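PDB 2OPE: PilX from Neisseria meningitidis, which is a minor type IV pilin that modulates the virulence properties of the pili, probably through bacterial aggregation and the adhesion linked to it. Local coordinates for residues Gly7-Leu12 / Gly98-Asp103; Ala73-Gly78 / Arg108-Thr113. All blocks are in the same frame, centred on the assembly; numbering follows the deposited sequence.

Contact 1 (Gly7-Leu12 / Gly98-Asp103)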
# COMPACT_ATOMS: atom_id res chain seq x y z
N GLY A 7 -10.82 13.07 -1.60
CA GLY A 7 -10.92 12.51 -2.93
C GLY A 7 -9.56 11.91 -3.33
O GLY A 7 -9.51 10.83 -3.91
N TYR A 8 -8.46 12.60 -3.02
CA TYR A 8 -7.13 12.08 -3.38
C TYR A 8 -6.80 10.76 -2.64
O TYR A 8 -6.21 9.84 -3.21
CB TYR A 8 -6.04 13.13 -3.16
CG TYR A 8 -6.02 14.23 -4.21
CD1 TYR A 8 -5.88 13.94 -5.55
CD2 TYR A 8 -6.11 15.57 -3.85
CE1 TYR A 8 -5.86 14.94 -6.52
CE2 TYR A 8 -6.10 16.58 -4.81
CZ TYR A 8 -5.96 16.25 -6.15
OH TYR A 8 -5.93 17.26 -7.13
N GLN A 9 -7.20 10.67 -1.38
CA GLN A 9 -7.03 9.47 -0.60
C GLN A 9 -7.89 8.30 -1.16
O GLN A 9 -7.50 7.10 -1.05
CB GLN A 9 -7.43 9.75 0.84
CG GLN A 9 -7.16 8.57 1.77
CD GLN A 9 -8.02 8.60 3.02
OE1 GLN A 9 -9.21 8.91 2.96
NE2 GLN A 9 -7.42 8.24 4.15
N SER A 10 -9.05 8.64 -1.72
CA SER A 10 -9.86 7.62 -2.40
C SER A 10 -9.16 7.10 -3.64
O SER A 10 -9.01 5.89 -3.81
CB SER A 10 -11.26 8.14 -2.74
OG SER A 10 -12.01 8.42 -1.56
N GLN A 11 -8.70 7.98 -4.51
CA GLN A 11 -8.03 7.49 -5.71
C GLN A 11 -6.81 6.66 -5.36
O GLN A 11 -6.54 5.67 -6.00
CB GLN A 11 -7.67 8.63 -6.66
CG GLN A 11 -8.84 9.57 -6.95
CD GLN A 11 -8.49 10.65 -7.95
OE1 GLN A 11 -7.70 10.42 -8.89
NE2 GLN A 11 -9.06 11.82 -7.76
N LEU A 12 -6.05 7.09 -4.35
CA LEU A 12 -4.88 6.32 -3.86
C LEU A 12 -5.37 4.93 -3.42
O LEU A 12 -4.74 3.90 -3.71
CB LEU A 12 -4.22 7.04 -2.68
CG LEU A 12 -3.05 6.34 -1.99
CD1 LEU A 12 -1.87 6.19 -2.98
CD2 LEU A 12 -2.62 7.07 -0.71
N GLY A 98 -8.25 -3.55 3.35
CA GLY A 98 -7.70 -2.22 3.18
C GLY A 98 -8.22 -1.18 4.16
O GLY A 98 -9.29 -1.36 4.76
N TYR A 99 -7.47 -0.09 4.32
CA TYR A 99 -7.74 0.88 5.39
C TYR A 99 -7.48 2.30 4.95
O TYR A 99 -6.55 2.57 4.21
CB TYR A 99 -6.89 0.54 6.63
CG TYR A 99 -7.18 -0.83 7.19
CD1 TYR A 99 -6.60 -1.98 6.64
CD2 TYR A 99 -8.05 -0.99 8.26
CE1 TYR A 99 -6.92 -3.24 7.13
CE2 TYR A 99 -8.35 -2.25 8.75
CZ TYR A 99 -7.78 -3.35 8.20
OH TYR A 99 -8.06 -4.59 8.71
N LYS A 100 -8.34 3.21 5.37
CA LYS A 100 -8.11 4.65 5.18
C LYS A 100 -7.57 5.22 6.49
O LYS A 100 -8.19 5.06 7.54
CB LYS A 100 -9.40 5.36 4.79
CG LYS A 100 -9.90 5.15 3.27
CD LYS A 100 -10.86 6.30 2.94
CE LYS A 100 -11.70 6.15 1.64
NZ LYS A 100 -10.96 5.25 0.77
N CYS A 101 -6.43 5.89 6.43
CA CYS A 101 -5.75 6.34 7.65
C CYS A 101 -5.68 7.83 7.71
O CYS A 101 -5.62 8.49 6.66
CB CYS A 101 -4.34 5.80 7.74
SG CYS A 101 -4.30 4.07 7.59
N ARG A 102 -5.70 8.34 8.95
CA ARG A 102 -5.77 9.78 9.18
C ARG A 102 -4.40 10.42 9.12
O ARG A 102 -4.31 11.63 8.95
CB ARG A 102 -6.49 10.12 10.49
CG ARG A 102 -8.02 9.79 10.51
CD ARG A 102 -8.88 10.68 9.58
NE ARG A 102 -8.82 12.10 9.98
CZ ARG A 102 -9.42 13.11 9.34
NH1 ARG A 102 -10.15 12.92 8.24
NH2 ARG A 102 -9.27 14.34 9.80
N ASP A 103 -3.35 9.60 9.17
CA ASP A 103 -1.94 10.08 9.12
C ASP A 103 -1.03 8.96 8.67
O ASP A 103 -1.33 7.79 8.92
CB ASP A 103 -1.47 10.50 10.50
CG ASP A 103 -1.79 9.46 11.55
OD1 ASP A 103 -2.92 9.49 12.07
OD2 ASP A 103 -0.95 8.57 11.85
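Gln-9 and Lys-100 mark the closest backbone approach of helix segment 7-12 and strand 98-101, their CA atoms 7.6 Å apart. The two axes run nearly antiparallel, at 158°, and come no closer than 9.8 Å, so side chains alone span the gap. Gln-9 points at the strand; its CG lies anti to the backbone N (chi1 -174°), and the extended chain carries the amide over to Lys-100. There OE1 rests against the aliphatic shaft of the lysine, 3.1 Å from Lys-100 CD, while Gln-9 NE2 sits 3.6 Å from Lys-100 CB. Although Gln-9 NE2 is also 3.1 Å from Cys-101 O, the angle is too poor for a hydrogen bond; the amide N-H is given instead to Ser-89 O on the adjacent strand 89-93. Lys-100 reaches back to the helix, and past the amide its CE comes 3.9 Å from Ser-10 OG. A bend at chi4 (-25°) turns NZ along the helix surface, and the lysine also makes a cation-pi contact with Phe-123. Cys-101 is tied to Cys-120 by the disulfide of the pilin's C-terminal region, which links neighbouring strands of the sheet. The contact thus packs the N-terminal helix, as in other type IV pilins, against the sheet: the buried amide is held by the neighbouring strand 89-93 through Ser-89 O, and the lysine contributes methylenes rather than a polar bond to the helix.

Contact 2 (Ala73-Gly78 / Arg108-Thr113); sequences AYSLVG and RAHLET
Arg-108, in the last turn of helix 104-109, lies beside Val-77 of strand 74-80, Arg-108 CA 6.4 Å from Val-77 CA. Its side chain sets off away from the strand, and only the start of it touches: Arg-108 CG lies 4.2 Å from Val-77 CG1, the two side chains crossing at about a right angle. After Ala-109 the helix ends in a Schellman motif, with His-110 at positive phi (56°). His-110 carries most of the polar side of the contact. With CG beside its own backbone N (chi1 -51°), the imidazole swings in over the strand, its end coming nearer than its base. Val-77 CG2 meets the ring at its edge, close to the ring plane, 3.4 Å from His-110 CE1. Two residues back along the strand, on the same face, Ser-75 OG stands 2.9 Å from His-110 NE2, approaching the ring obliquely. The other ring nitrogen, ND1, is hydrogen-bonded to Ala-107 O, which pins the imidazole to the end of its own helix, and Trp-91 of strand 89-93 stacks on it. Beyond the histidine, Leu-111 O accepts a hydrogen bond from Trp-91 NE1 as the chain runs on from the helix. In this contact the end of the short helix meets the sheet mainly through one ring with mixed surroundings: the bond to Ala-107 O requires a proton on ND1, while a methyl and a hydroxyl meet its CE1 and NE2 side.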
# COMPACT_ATOMS: atom_id res chain seq x y z
N ALA A 73 2.51 -12.95 2.27
CA ALA A 73 1.96 -12.08 3.32
C ALA A 73 2.72 -10.77 3.30
O ALA A 73 3.80 -10.67 3.89
CB ALA A 73 2.10 -12.69 4.66
N TYR A 74 2.19 -9.77 2.61
CA TYR A 74 2.80 -8.44 2.60
C TYR A 74 1.66 -7.44 2.79
O TYR A 74 0.49 -7.80 2.73
CB TYR A 74 3.57 -8.15 1.29
CG TYR A 74 2.65 -8.18 0.05
CD1 TYR A 74 1.81 -7.09 -0.25
CD2 TYR A 74 2.57 -9.32 -0.78
CE1 TYR A 74 0.95 -7.11 -1.32
CE2 TYR A 74 1.69 -9.33 -1.88
CZ TYR A 74 0.87 -8.21 -2.14
OH TYR A 74 -0.05 -8.19 -3.17
N SER A 75 2.02 -6.19 3.01
CA SER A 75 1.08 -5.10 2.98
C SER A 75 1.62 -3.96 2.11
O SER A 75 2.82 -3.83 1.89
CB SER A 75 0.82 -4.62 4.38
OG SER A 75 2.01 -4.21 4.95
N LEU A 76 0.70 -3.16 1.59
CA LEU A 76 1.05 -1.98 0.86
C LEU A 76 0.76 -0.78 1.72
O LEU A 76 -0.29 -0.69 2.35
CB LEU A 76 0.23 -1.90 -0.43
CG LEU A 76 0.36 -3.04 -1.43
CD1 LEU A 76 -0.71 -2.89 -2.57
CD2 LEU A 76 1.76 -3.07 -2.00
N VAL A 77 1.69 0.16 1.75
CA VAL A 77 1.51 1.42 2.47
C VAL A 77 1.46 2.59 1.45
O VAL A 77 2.28 2.70 0.55
CB VAL A 77 2.67 1.58 3.50
CG1 VAL A 77 2.67 2.91 4.17
CG2 VAL A 77 2.61 0.47 4.54
N GLY A 78 0.46 3.45 1.53
CA GLY A 78 0.39 4.58 0.60
C GLY A 78 0.46 5.82 1.46
O GLY A 78 -0.39 6.02 2.32
N ARG A 108 1.95 3.35 8.35
CA ARG A 108 3.18 2.57 8.52
C ARG A 108 3.05 1.59 9.66
O ARG A 108 3.70 0.53 9.64
CB ARG A 108 4.40 3.46 8.73
CG ARG A 108 4.69 4.37 7.52
CD ARG A 108 6.01 5.13 7.69
NE ARG A 108 6.32 5.89 6.47
CZ ARG A 108 6.75 5.36 5.32
NH1 ARG A 108 6.93 4.03 5.17
NH2 ARG A 108 7.00 6.18 4.30
N ALA A 109 2.21 1.93 10.64
CA ALA A 109 1.91 1.04 11.79
C ALA A 109 0.77 -0.01 11.53
O ALA A 109 0.59 -0.97 12.32
CB ALA A 109 1.65 1.84 13.06
N HIS A 110 0.10 0.11 10.38
CA HIS A 110 -0.94 -0.84 9.98
C HIS A 110 -1.98 -0.92 11.04
O HIS A 110 -2.42 -2.01 11.42
CB HIS A 110 -0.42 -2.25 9.68
CG HIS A 110 0.73 -2.28 8.74
ND1 HIS A 110 1.15 -1.15 8.07
CD2 HIS A 110 1.55 -3.27 8.35
CE1 HIS A 110 2.18 -1.45 7.30
NE2 HIS A 110 2.45 -2.73 7.46
N LEU A 111 -2.37 0.23 11.54
CA LEU A 111 -3.44 0.28 12.52
C LEU A 111 -4.76 -0.03 11.80
O LEU A 111 -4.90 0.22 10.59
CB LEU A 111 -3.45 1.65 13.20
CG LEU A 111 -2.25 1.94 14.15
CD1 LEU A 111 -2.36 3.32 14.84
CD2 LEU A 111 -1.97 0.86 15.21
N GLU A 112 -5.71 -0.56 12.58
CA GLU A 112 -6.96 -1.14 12.10
C GLU A 112 -8.15 -0.36 12.63
O GLU A 112 -9.24 -0.52 12.15
CB GLU A 112 -7.05 -2.61 12.53
CG GLU A 112 -5.99 -3.52 11.86
CD GLU A 112 -5.87 -4.90 12.54
OE1 GLU A 112 -6.15 -5.01 13.73
OE2 GLU A 112 -5.54 -5.89 11.88
N THR A 113 -7.96 0.49 13.64
CA THR A 113 -9.07 1.28 14.20
C THR A 113 -8.60 2.71 14.42
O THR A 113 -7.41 2.98 14.35
CB THR A 113 -9.54 0.75 15.57
OG1 THR A 113 -8.48 0.89 16.50
CG2 THR A 113 -10.02 -0.73 15.54

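Overall arrangement
Contacts 1 and 2 lie on opposite faces of the same antiparallel sheet, their centres about 12 Å apart. Contact 1 belongs to the face covered by helix 5-28, whereas contact 2 belongs to the face where the short helix 104-109 sits. Both are partly buried, but contact 2 is the more open, for Arg-108 is exposed and no touching residue of contact 1 is. Strand 89-93 serves both: Ser-89 takes the amide of contact 1, and Trp-91 stacks with His-110 and Tyr-99. Strand 98-101 leads directly into helix 104-109, and Tyr-99 packs on Glu-112. An amide against lysine methylenes contrasts with an imidazole whose outer end meets a valine methyl and a serine hydroxyl.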